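Local coordinates for protein uncharacterized metal-dependent hydrolase (Pyrococcus furiosus, PDB 3ICJ) that probably hydrolyses carbon-nitrogen bonds other than peptide bonds, as a zinc-dependent member of the amidohydrolase family whose substrate is not established, at residues F253-R257 against E258-K262; A417-L420 against K421-S424; A74-I77 against A78-G82. All blocks are in the same frame, centred on the assembly; numbering follows the deposited sequence.

Contact 1 (F253-R257 against E258-K262)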
loop_
_atom_site.group_PDB
_atom_site.type_symbol
_atom_site.label_atom_id
_atom_site.label_comp_id
_atom_site.label_asym_id
_atom_site.label_seq_id
_atom_site.Cartn_x
_atom_site.Cartn_y
_atom_site.Cartn_z
ATOM N N PHE A 253 3.887 -9.205 15.348
ATOM C CA PHE A 253 3.451 -9.887 16.597
ATOM C C PHE A 253 4.156 -9.233 17.788
ATOM O O PHE A 253 3.549 -9.010 18.840
ATOM C CB PHE A 253 3.819 -11.374 16.602
ATOM C CG PHE A 253 2.905 -12.262 15.784
ATOM C CD1 PHE A 253 1.521 -12.175 15.885
ATOM C CD2 PHE A 253 3.440 -13.247 14.966
ATOM C CE1 PHE A 253 0.689 -13.034 15.139
ATOM C CE2 PHE A 253 2.621 -14.100 14.231
ATOM C CZ PHE A 253 1.244 -13.995 14.315
ATOM N N GLU A 254 5.436 -8.930 17.620
ATOM C CA GLU A 254 6.210 -8.307 18.722
ATOM C C GLU A 254 5.723 -6.885 19.056
ATOM O O GLU A 254 5.470 -6.557 20.231
ATOM C CB GLU A 254 7.708 -8.337 18.426
ATOM C CG GLU A 254 8.584 -7.976 19.626
ATOM C CD GLU A 254 10.034 -8.388 19.458
ATOM O OE1 GLU A 254 10.929 -7.590 19.830
ATOM O OE2 GLU A 254 10.287 -9.515 18.990
ATOM N N LEU A 255 5.549 -6.055 18.030
ATOM C CA LEU A 255 4.990 -4.718 18.221
ATOM C C LEU A 255 3.601 -4.728 18.882
ATOM O O LEU A 255 3.356 -3.928 19.804
ATOM C CB LEU A 255 4.975 -3.920 16.899
ATOM C CG LEU A 255 6.332 -3.490 16.321
ATOM C CD1 LEU A 255 6.209 -3.041 14.837
ATOM C CD2 LEU A 255 7.019 -2.420 17.163
ATOM N N GLU A 256 2.729 -5.633 18.432
ATOM C CA GLU A 256 1.393 -5.852 19.004
ATOM C C GLU A 256 1.427 -6.167 20.509
ATOM O O GLU A 256 0.834 -5.422 21.294
ATOM C CB GLU A 256 0.619 -6.917 18.211
ATOM C CG GLU A 256 -0.589 -7.578 18.939
ATOM C CD GLU A 256 -1.932 -6.844 18.801
ATOM O OE1 GLU A 256 -2.048 -5.841 18.058
ATOM O OE2 GLU A 256 -2.901 -7.291 19.456
ATOM N N ARG A 257 2.147 -7.209 20.921
ATOM C CA ARG A 257 2.243 -7.522 22.363
ATOM C C ARG A 257 3.026 -6.483 23.190
ATOM O O ARG A 257 2.779 -6.339 24.376
ATOM C CB ARG A 257 2.754 -8.944 22.627
ATOM C CG ARG A 257 4.225 -9.171 22.296
ATOM C CD ARG A 257 4.633 -10.575 22.658
ATOM N NE ARG A 257 6.040 -10.841 22.368
ATOM C CZ ARG A 257 6.499 -11.438 21.263
ATOM N NH1 ARG A 257 7.802 -11.628 21.112
ATOM N NH2 ARG A 257 5.674 -11.843 20.308
ATOM N N GLU A 258 3.909 -5.726 22.557
ATOM C CA GLU A 258 4.564 -4.597 23.213
ATOM C C GLU A 258 3.758 -3.313 23.327
ATOM O O GLU A 258 4.215 -2.354 23.905
ATOM C CB GLU A 258 5.895 -4.277 22.553
ATOM C CG GLU A 258 6.952 -5.302 22.745
ATOM C CD GLU A 258 8.199 -4.973 21.981
ATOM O OE1 GLU A 258 8.156 -4.075 21.135
ATOM O OE2 GLU A 258 9.223 -5.608 22.231
ATOM N N GLY A 259 2.565 -3.301 22.770
ATOM C CA GLY A 259 1.689 -2.127 22.817
ATOM C C GLY A 259 2.196 -0.998 21.925
ATOM O O GLY A 259 1.866 0.165 22.128
ATOM N N ARG A 260 3.000 -1.346 20.931
ATOM C CA ARG A 260 3.693 -0.361 20.082
ATOM C C ARG A 260 3.055 -0.183 18.698
ATOM O O ARG A 260 3.492 0.662 17.901
ATOM C CB ARG A 260 5.176 -0.724 19.981
ATOM C CG ARG A 260 5.992 -0.245 21.168
ATOM C CD ARG A 260 7.356 -0.947 21.295
ATOM N NE ARG A 260 8.308 -0.650 20.215
ATOM C CZ ARG A 260 9.562 -1.124 20.143
ATOM N NH1 ARG A 260 10.336 -0.804 19.113
ATOM N NH2 ARG A 260 10.054 -1.921 21.090
ATOM N N LEU A 261 2.021 -0.972 18.403
ATOM C CA LEU A 261 1.185 -0.699 17.232
ATOM C C LEU A 261 0.153 0.348 17.592
ATOM O O LEU A 261 -0.551 0.200 18.596
ATOM C CB LEU A 261 0.467 -1.955 16.727
ATOM C CG LEU A 261 1.286 -2.926 15.893
ATOM C CD1 LEU A 261 0.392 -4.040 15.346
ATOM C CD2 LEU A 261 2.082 -2.218 14.752
ATOM N N LYS A 262 0.060 1.392 16.764
ATOM C CA LYS A 262 -0.846 2.519 17.017
ATOM C C LYS A 262 -1.852 2.745 15.872
ATOM O O LYS A 262 -2.526 3.780 15.812
ATOM C CB LYS A 262 -0.038 3.795 17.296
ATOM C CG LYS A 262 0.840 3.746 18.570
ATOM C CD LYS A 262 -0.001 3.564 19.836
ATOM C CE LYS A 262 0.776 3.853 21.122
ATOM N NZ LYS A 262 1.922 2.916 21.322
HETATM O O HOH W 1 0.289 -2.651 20.046
#

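Contact 2 (A417-L420 against K421-S424)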
loop_
_atom_site.group_PDB
_atom_site.type_symbol
_atom_site.label_atom_id
_atom_site.label_comp_id
_atom_site.label_asym_id
_atom_site.label_seq_id
_atom_site.Cartn_x
_atom_site.Cartn_y
_atom_site.Cartn_z
ATOM N N ALA A 417 -8.129 1.884 -18.760
ATOM C CA ALA A 417 -7.239 2.192 -17.644
ATOM C C ALA A 417 -7.863 3.007 -16.519
ATOM O O ALA A 417 -8.480 4.042 -16.776
ATOM C CB ALA A 417 -5.972 2.888 -18.144
ATOM N N TYR A 418 -7.650 2.543 -15.280
ATOM C CA TYR A 418 -7.982 3.292 -14.047
ATOM C C TYR A 418 -9.408 3.826 -14.045
ATOM O O TYR A 418 -9.672 5.035 -13.864
ATOM C CB TYR A 418 -6.941 4.397 -13.754
ATOM C CG TYR A 418 -5.512 3.889 -13.758
ATOM C CD1 TYR A 418 -5.136 2.782 -12.976
ATOM C CD2 TYR A 418 -4.535 4.498 -14.547
ATOM C CE1 TYR A 418 -3.814 2.300 -12.991
ATOM C CE2 TYR A 418 -3.207 4.029 -14.559
ATOM C CZ TYR A 418 -2.858 2.928 -13.779
ATOM O OH TYR A 418 -1.549 2.460 -13.785
ATOM N N ARG A 419 -10.324 2.883 -14.246
ATOM C CA ARG A 419 -11.739 3.179 -14.425
ATOM C C ARG A 419 -12.437 3.317 -13.069
ATOM O O ARG A 419 -13.337 2.545 -12.740
ATOM C CB ARG A 419 -12.374 2.060 -15.260
ATOM C CG ARG A 419 -11.790 1.967 -16.654
ATOM C CD ARG A 419 -12.495 0.893 -17.498
ATOM N NE ARG A 419 -13.848 1.274 -17.907
ATOM C CZ ARG A 419 -14.587 0.553 -18.746
ATOM N NH1 ARG A 419 -14.107 -0.588 -19.246
ATOM N NH2 ARG A 419 -15.807 0.954 -19.086
ATOM N N LEU A 420 -12.010 4.317 -12.294
ATOM C CA LEU A 420 -12.405 4.479 -10.903
ATOM C C LEU A 420 -13.907 4.615 -10.742
ATOM O O LEU A 420 -14.501 3.956 -9.888
ATOM C CB LEU A 420 -11.695 5.694 -10.272
ATOM C CG LEU A 420 -10.165 5.743 -10.402
ATOM C CD1 LEU A 420 -9.588 6.927 -9.632
ATOM C CD2 LEU A 420 -9.522 4.460 -9.929
ATOM N N LYS A 421 -14.516 5.464 -11.569
ATOM C CA LYS A 421 -15.952 5.716 -11.472
ATOM C C LYS A 421 -16.755 4.450 -11.826
ATOM O O LYS A 421 -17.679 4.074 -11.102
ATOM C CB LYS A 421 -16.344 6.915 -12.349
ATOM C CG LYS A 421 -17.846 7.133 -12.533
ATOM C CD LYS A 421 -18.498 7.552 -11.231
ATOM C CE LYS A 421 -19.923 8.036 -11.450
ATOM N NZ LYS A 421 -20.736 7.772 -10.235
ATOM N N THR A 422 -16.372 3.789 -12.914
ATOM C CA THR A 422 -17.059 2.587 -13.372
ATOM C C THR A 422 -16.930 1.452 -12.355
ATOM O O THR A 422 -17.939 0.888 -11.929
ATOM C CB THR A 422 -16.548 2.145 -14.750
ATOM O OG1 THR A 422 -16.818 3.177 -15.688
ATOM C CG2 THR A 422 -17.252 0.867 -15.241
ATOM N N LEU A 423 -15.701 1.143 -11.949
ATOM C CA LEU A 423 -15.482 0.106 -10.951
ATOM C C LEU A 423 -16.210 0.337 -9.617
ATOM O O LEU A 423 -16.816 -0.586 -9.068
ATOM C CB LEU A 423 -13.979 -0.150 -10.740
ATOM C CG LEU A 423 -13.145 -0.631 -11.937
ATOM C CD1 LEU A 423 -11.670 -0.624 -11.554
ATOM C CD2 LEU A 423 -13.577 -2.007 -12.441
ATOM N N SER A 424 -16.200 1.572 -9.122
ATOM C CA SER A 424 -16.879 1.888 -7.869
ATOM C C SER A 424 -18.417 1.802 -7.962
ATOM O O SER A 424 -19.084 1.548 -6.960
ATOM C CB SER A 424 -16.438 3.255 -7.353
ATOM O OG SER A 424 -16.869 4.264 -8.246
#

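Contact 3 (A74-I77 against A78-G82)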
loop_
_atom_site.group_PDB
_atom_site.type_symbol
_atom_site.label_atom_id
_atom_site.label_comp_id
_atom_site.label_asym_id
_atom_site.label_seq_id
_atom_site.Cartn_x
_atom_site.Cartn_y
_atom_site.Cartn_z
ATOM N N ALA A 74 -25.141 15.291 22.933
ATOM C CA ALA A 74 -23.790 14.795 23.196
ATOM C C ALA A 74 -23.170 15.399 24.469
ATOM O O ALA A 74 -22.507 14.702 25.237
ATOM C CB ALA A 74 -22.887 15.078 22.007
ATOM N N LEU A 75 -23.391 16.696 24.667
ATOM C CA LEU A 75 -22.920 17.384 25.860
ATOM C C LEU A 75 -23.605 16.818 27.112
ATOM O O LEU A 75 -22.946 16.539 28.120
ATOM C CB LEU A 75 -23.128 18.894 25.712
ATOM C CG LEU A 75 -22.770 19.802 26.885
ATOM C CD1 LEU A 75 -21.339 19.567 27.366
ATOM C CD2 LEU A 75 -22.966 21.266 26.498
ATOM N N ARG A 76 -24.918 16.621 27.022
ATOM C CA ARG A 76 -25.714 16.111 28.136
ATOM C C ARG A 76 -25.319 14.668 28.501
ATOM O O ARG A 76 -25.283 14.331 29.676
ATOM C CB ARG A 76 -27.207 16.205 27.799
ATOM C CG ARG A 76 -28.167 15.972 28.954
ATOM C CD ARG A 76 -28.414 17.225 29.789
ATOM N NE ARG A 76 -27.736 17.158 31.081
ATOM C CZ ARG A 76 -28.226 16.547 32.160
ATOM N NH1 ARG A 76 -27.530 16.552 33.291
ATOM N NH2 ARG A 76 -29.406 15.926 32.112
ATOM N N ILE A 77 -25.041 13.833 27.499
ATOM C CA ILE A 77 -24.604 12.449 27.755
ATOM C C ILE A 77 -23.286 12.420 28.552
ATOM O O ILE A 77 -23.166 11.717 29.571
ATOM C CB ILE A 77 -24.500 11.617 26.448
ATOM C CG1 ILE A 77 -25.888 11.412 25.837
ATOM C CG2 ILE A 77 -23.837 10.240 26.714
ATOM C CD1 ILE A 77 -25.894 10.694 24.456
ATOM N N ALA A 78 -22.328 13.228 28.109
ATOM C CA ALA A 78 -21.018 13.320 28.742
ATOM C C ALA A 78 -21.070 13.963 30.125
ATOM O O ALA A 78 -20.275 13.611 31.010
ATOM C CB ALA A 78 -20.060 14.070 27.842
ATOM N N GLU A 79 -22.011 14.890 30.316
ATOM C CA GLU A 79 -22.252 15.461 31.635
ATOM C C GLU A 79 -22.760 14.389 32.602
ATOM O O GLU A 79 -22.305 14.316 33.730
ATOM C CB GLU A 79 -23.246 16.614 31.568
ATOM C CG GLU A 79 -22.658 17.920 31.083
ATOM C CD GLU A 79 -23.727 18.981 30.806
ATOM O OE1 GLU A 79 -24.943 18.730 31.020
ATOM O OE2 GLU A 79 -23.338 20.077 30.363
ATOM N N LEU A 80 -23.684 13.547 32.147
ATOM C CA LEU A 80 -24.257 12.510 33.011
ATOM C C LEU A 80 -23.279 11.392 33.353
ATOM O O LEU A 80 -23.292 10.870 34.466
ATOM C CB LEU A 80 -25.519 11.915 32.389
ATOM C CG LEU A 80 -26.758 12.802 32.284
ATOM C CD1 LEU A 80 -27.722 12.127 31.350
ATOM C CD2 LEU A 80 -27.404 13.075 33.643
ATOM N N ALA A 81 -22.437 11.029 32.389
ATOM C CA ALA A 81 -21.528 9.892 32.551
ATOM C C ALA A 81 -20.127 10.299 33.015
ATOM O O ALA A 81 -19.288 9.443 33.260
ATOM C CB ALA A 81 -21.457 9.098 31.265
ATOM N N GLY A 82 -19.884 11.601 33.135
ATOM C CA GLY A 82 -18.595 12.119 33.598
ATOM C C GLY A 82 -17.448 11.982 32.608
ATOM O O GLY A 82 -16.321 11.693 32.998
#

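Contact 1 (F253-R257 against E258-K262)
Leu261 turns CG away from its own carbonyl carbon (chi1 -79°), which brings it to 4.0 Å from Leu255 CB. A like torsion in Leu255 (chi1 -69°) lets its CD2 branch meet the bent chain of Arg260, 3.8 Å from Arg260 NE. The branched apolar chains suit this buried corner, where Leu255 also packs on helix 217-233 and Leu261 on Leu290. Leu261 CD1 comes across Glu256 CB at 4.1 Å, while the carboxylate of Glu256 receives backbone N-H groups of residues 288-290. Glu258 runs back over Glu254 O, and its OE1 forms a 2.9 Å salt bridge with Arg260 NH2. Its OE2 stands 3.6 Å from Glu254 OE1, the carboxylate planes 68° apart. Lys221, which pairs with both glutamates, probably offsets this like-charge approach, and Glu225 takes the NH1 of Arg260. A water accepts from Leu261 N at 2.9 Å and can donate to Glu256 O, which would bridge the departing chain to the helix. Two backbone bonds complete the turn: Arg260 N reaches Leu255 O at 2.8 Å, and Gly259 N meets Glu256 O at 3.1 Å from above the carbonyl plane. Gly259 takes up positive phi easily because it lacks CB. Together these features make a Schellman motif, closing helix 246-257 before the chain enters strand 264-269.

Contact 2 (A417-L420 against K421-S424)
Arg419 O accepts Leu423 N at 2.9 Å, nearly straight at the hydrogen (170°), and Leu420 O accepts Ser424 N at 3.0 Å, so the first turn of helix 420-426 is wound across this junction. The side chain of Leu423 leans back over the same carbonyl, with CG 3.3 Å from Arg419 O. The CG2 methyl of Thr422 lies 4.1 Å from Arg419 NH2, a loose contact of methyl and guanidinium. Both residues also rest on Leu382 of helix 379-388. The length of the Arg419 chain, bent at chi3, lets its charged end span to Asp379 and the carbonyl of Val377. Arg419 occupies the N-cap position, and its carbonyl takes the first helical bond. Independently, it is the centre of an inverse gamma turn, closed by a weak bond from Leu420 N to Tyr418 O at 2.9 Å. Glu459 hydrogen-bonds to Thr422 OG1, and the backbones of Glu459 and Lys421 are bonded too. A carboxylate near this helix start would probably be favoured by the helix dipole. Lys421 forms a salt bridge with Glu465, whereas buried Leu420 packs against Ile399. In Ser424, chi1 of 66° sets OG between the backbone N and carbonyl carbon, from where it lies 2.9 Å from Leu420 O and 3.0 Å from Lys421 O; a small hydroxyl can fold back in this way against its own helix. The side chains of Leu423 and His373, a ligand of the second zinc, are about 9 Å apart, and the helix leads into strand 429-431, shortly before the zinc ligand Asp434.

Contact 3 (A74-I77 against A78-G82)
Charge pairing links Arg76 and Glu79, three residues apart on the exposed side of helix 71-81. Arg76 NE donates to Glu79 OE1 at 3.2 Å, almost straight at the hydrogen (171°), and the oxygen sits at the edge of the guanidinium, in its plane. The carboxylate is nevertheless turned 60° from that plane, so the salt bridge runs through one N-H rather than a paired, two-pronged fit. Bends at chi2 and chi3 carry the arginine forward along the helix, toward its C-terminal end, for this meeting. Aliphatic groups pack against both charged ends. Leu80 CG covers one face of the guanidinium, offset toward its rim, and Leu80 CD2 comes to 3.5 Å from Arg76 NH1. Leu75 CG lies 3.5 Å from Glu79 OE2. Backbone bonds supply the regular frame: Ala78 N to Ala74 O at 3.2 Å, Glu79 N to Leu75 O at 2.9 Å, Leu80 N to Arg76 O at 3.0 Å and Ala81 N to Ile77 O at 3.0 Å. Small Ala74 and Ala78 let the helix sit close on strand 37-41, where Ile77 touches Met37; Leu75 and Ala78 meet Ile85 of strand 84-87. The chemistry is that of an amphipathic helix: aliphatic groups seat it on the sheet, while the solvent side carries an ion pair joined by one N-H...O bond that probably adds only modest stability.

From the N terminus the contacts come in the order 3, 1, 2, in series, with none nested in or crossing another; each closes only a local turn of continuous chain. Contact 3, whose centre is about 40 Å from the centre of the chain, lies within helix 71-81, which connects strands 64-69 and 84-87 of a small mixed sheet. Contact 1 ends helix 246-257 and turns the chain toward strand 264-269. Contact 2 starts helix 420-426, ahead of strand 429-431 in the parallel sheet near the zinc ligands. Contacts 1 and 2 lie on opposite sides of the chain's centre, their centres about 37 Å apart, and no two of the three touch.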